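PDB 6NQC: cyanophycinase-like exopeptidase from actinobacterium SCGC AAA027-L06, which is probably a serine peptidase of family S51, related to the cyanophycinases, that cleaves peptide bonds at or near the ends of its substrates. Local coordinates for residues Pro188-Phe193 with Lys239-Lys244. Numbering follows the deposited sequence.
Sequences PHFNKF and KVHILK
A chi1 of -169° carries the F190 ring away from its own backbone N and out of the loop 188-193 to the strand 240-244, where H241 and L243 wait two residues apart on the same side. H241 has CG anti to its own carbonyl carbon, which turns one imidazole face to the phenyl ring. CD2 of F190 sits over that face, displaced toward the rim, and comes within 3.3 Å of CD2 of H241. The two ring planes are inclined by 33° and their centroids lie 4.6 Å apart, so the pair is close but oblique. L243 lies on the same side of the phenyl plane as H241 but meets different atoms, its side chain and that of F190 coming from opposite directions: CD1 of L243 is 3.6 Å from CE1 of F190, while its CD2 packs against CZ at 3.8 Å. One aromatic ring thus bridges an imidazole and a leucine fork through van der Waals contact. The imidazole is also held at its polar end, since NE2 of H241 is hydrogen-bonded to D218. On the loop side, the O of H189 accepts from the N of K192 at 2.9 Å and from the N of F193 at 2.8 Å, a tight turn that carries F190 near its start. H189 itself hydrogen-bonds E219 and makes a weak bond to S154, an arrangement consistent with a Ser-His-Glu catalytic triad. The contact lies at the surface: the loop follows strand 184-187, which is parallel to 213-217, and 240-244 runs antiparallel beyond that, bulging where L243 and K244 both face L214, with L243 also touching I187 of strand 184-187.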
loop_
_atom_site.group_PDB
_atom_site.type_symbol
_atom_site.label_atom_id
_atom_site.label_comp_id
_atom_site.label_asym_id
_atom_site.label_seq_id
_atom_site.Cartn_x
_atom_site.Cartn_y
_atom_site.Cartn_z
ATOM N N PRO A 188 -3.300 8.471 5.472
ATOM C CA PRO A 188 -4.516 7.663 5.302
ATOM C C PRO A 188 -5.572 8.065 6.318
ATOM O O PRO A 188 -5.360 8.950 7.103
ATOM C CB PRO A 188 -4.027 6.243 5.560
ATOM C CG PRO A 188 -2.845 6.405 6.521
ATOM C CD PRO A 188 -2.226 7.751 6.191
ATOM N N HIS A 189 -6.723 7.363 6.288
ATOM C CA HIS A 189 -7.786 7.597 7.268
ATOM C C HIS A 189 -8.010 9.103 7.410
ATOM O O HIS A 189 -8.166 9.603 8.543
ATOM C CB HIS A 189 -7.434 7.039 8.654
ATOM C CG HIS A 189 -7.287 5.546 8.703
ATOM N ND1 HIS A 189 -8.355 4.690 8.835
ATOM C CD2 HIS A 189 -6.187 4.769 8.712
ATOM C CE1 HIS A 189 -7.917 3.444 8.868
ATOM N NE2 HIS A 189 -6.600 3.466 8.781
ATOM N N PHE A 190 -7.937 9.852 6.305
ATOM C CA PHE A 190 -7.732 11.290 6.441
ATOM C C PHE A 190 -8.879 11.985 7.173
ATOM O O PHE A 190 -8.658 12.961 7.903
ATOM C CB PHE A 190 -7.584 11.941 5.090
ATOM C CG PHE A 190 -7.121 13.372 5.155
ATOM C CD1 PHE A 190 -5.825 13.683 5.509
ATOM C CD2 PHE A 190 -7.974 14.392 4.840
ATOM C CE1 PHE A 190 -5.410 14.979 5.548
ATOM C CE2 PHE A 190 -7.531 15.720 4.867
ATOM C CZ PHE A 190 -6.274 15.989 5.231
ATOM N N ASN A 191 -10.083 11.493 6.998
ATOM C CA ASN A 191 -11.260 12.099 7.584
ATOM C C ASN A 191 -11.377 11.814 9.068
ATOM O O ASN A 191 -12.181 12.466 9.735
ATOM C CB ASN A 191 -12.523 11.631 6.830
ATOM C CG ASN A 191 -12.679 10.123 6.803
ATOM O OD1 ASN A 191 -11.779 9.393 6.360
ATOM N ND2 ASN A 191 -13.849 9.636 7.258
ATOM N N LYS A 192 -10.571 10.905 9.606
ATOM C CA LYS A 192 -10.621 10.564 11.028
ATOM C C LYS A 192 -9.303 10.690 11.783
ATOM O O LYS A 192 -9.357 10.902 12.993
ATOM C CB LYS A 192 -11.155 9.124 11.192
ATOM C CG LYS A 192 -12.480 8.891 10.436
ATOM C CD LYS A 192 -13.381 7.907 11.165
ATOM C CE LYS A 192 -14.855 8.201 10.931
ATOM N NZ LYS A 192 -15.552 8.511 12.221
ATOM N N PHE A 193 -8.135 10.606 11.111
ATOM C CA PHE A 193 -6.845 10.531 11.793
ATOM C C PHE A 193 -6.641 11.659 12.801
ATOM O O PHE A 193 -6.089 11.442 13.890
ATOM C CB PHE A 193 -5.733 10.589 10.733
ATOM C CG PHE A 193 -4.459 9.819 11.072
ATOM C CD1 PHE A 193 -3.920 9.848 12.335
ATOM C CD2 PHE A 193 -3.780 9.116 10.075
ATOM C CE1 PHE A 193 -2.765 9.172 12.627
ATOM C CE2 PHE A 193 -2.577 8.439 10.360
ATOM C CZ PHE A 193 -2.077 8.474 11.629
ATOM N N LYS A 239 -12.966 11.151 -0.559
ATOM C CA LYS A 239 -12.104 12.087 -1.264
ATOM C C LYS A 239 -10.615 11.823 -1.060
ATOM O O LYS A 239 -10.173 11.212 -0.088
ATOM C CB LYS A 239 -12.412 13.530 -0.850
ATOM C CG LYS A 239 -13.897 13.886 -0.874
ATOM C CD LYS A 239 -14.100 15.364 -0.493
ATOM C CE LYS A 239 -15.556 15.686 -0.133
ATOM N NZ LYS A 239 -15.661 16.321 1.225
ATOM N N VAL A 240 -9.862 12.297 -2.032
ATOM C CA VAL A 240 -8.420 12.457 -1.944
ATOM C C VAL A 240 -8.149 13.950 -1.869
ATOM O O VAL A 240 -8.657 14.725 -2.694
ATOM C CB VAL A 240 -7.701 11.850 -3.155
ATOM C CG1 VAL A 240 -6.229 12.248 -3.151
ATOM C CG2 VAL A 240 -7.871 10.355 -3.157
ATOM N N HIS A 241 -7.321 14.343 -0.919
ATOM C CA HIS A 241 -6.997 15.735 -0.663
ATOM C C HIS A 241 -5.561 16.024 -1.054
ATOM O O HIS A 241 -4.627 15.363 -0.579
ATOM C CB HIS A 241 -7.232 16.041 0.811
ATOM C CG HIS A 241 -8.537 15.532 1.307
ATOM N ND1 HIS A 241 -9.647 16.341 1.445
ATOM C CD2 HIS A 241 -8.932 14.286 1.664
ATOM C CE1 HIS A 241 -10.663 15.623 1.882
ATOM N NE2 HIS A 241 -10.257 14.374 2.027
ATOM N N ILE A 242 -5.395 16.989 -1.951
ATOM C CA ILE A 242 -4.061 17.495 -2.275
ATOM C C ILE A 242 -3.700 18.542 -1.239
ATOM O O ILE A 242 -4.347 19.582 -1.147
ATOM C CB ILE A 242 -4.022 18.071 -3.692
ATOM C CG1 ILE A 242 -4.637 17.084 -4.673
ATOM C CG2 ILE A 242 -2.592 18.440 -4.083
ATOM C CD1 ILE A 242 -4.154 15.630 -4.492
ATOM N N LEU A 243 -2.646 18.288 -0.462
ATOM C CA LEU A 243 -2.366 19.131 0.699
ATOM C C LEU A 243 -1.166 20.050 0.534
ATOM O O LEU A 243 -1.217 21.194 0.993
ATOM C CB LEU A 243 -2.137 18.264 1.949
ATOM C CG LEU A 243 -3.292 17.326 2.295
ATOM C CD1 LEU A 243 -2.936 16.464 3.456
ATOM C CD2 LEU A 243 -4.553 18.113 2.595
ATOM N N LYS A 244 -0.092 19.572 -0.085
ATOM C CA LYS A 244 1.159 20.317 -0.183
ATOM C C LYS A 244 1.884 19.868 -1.436
ATOM O O LYS A 244 1.774 18.705 -1.845
ATOM C CB LYS A 244 2.038 20.097 1.057
ATOM C CG LYS A 244 3.307 20.884 1.019
ATOM C CD LYS A 244 3.955 20.950 2.378
ATOM C CE LYS A 244 5.039 19.909 2.504
ATOM N NZ LYS A 244 4.916 19.180 3.770
#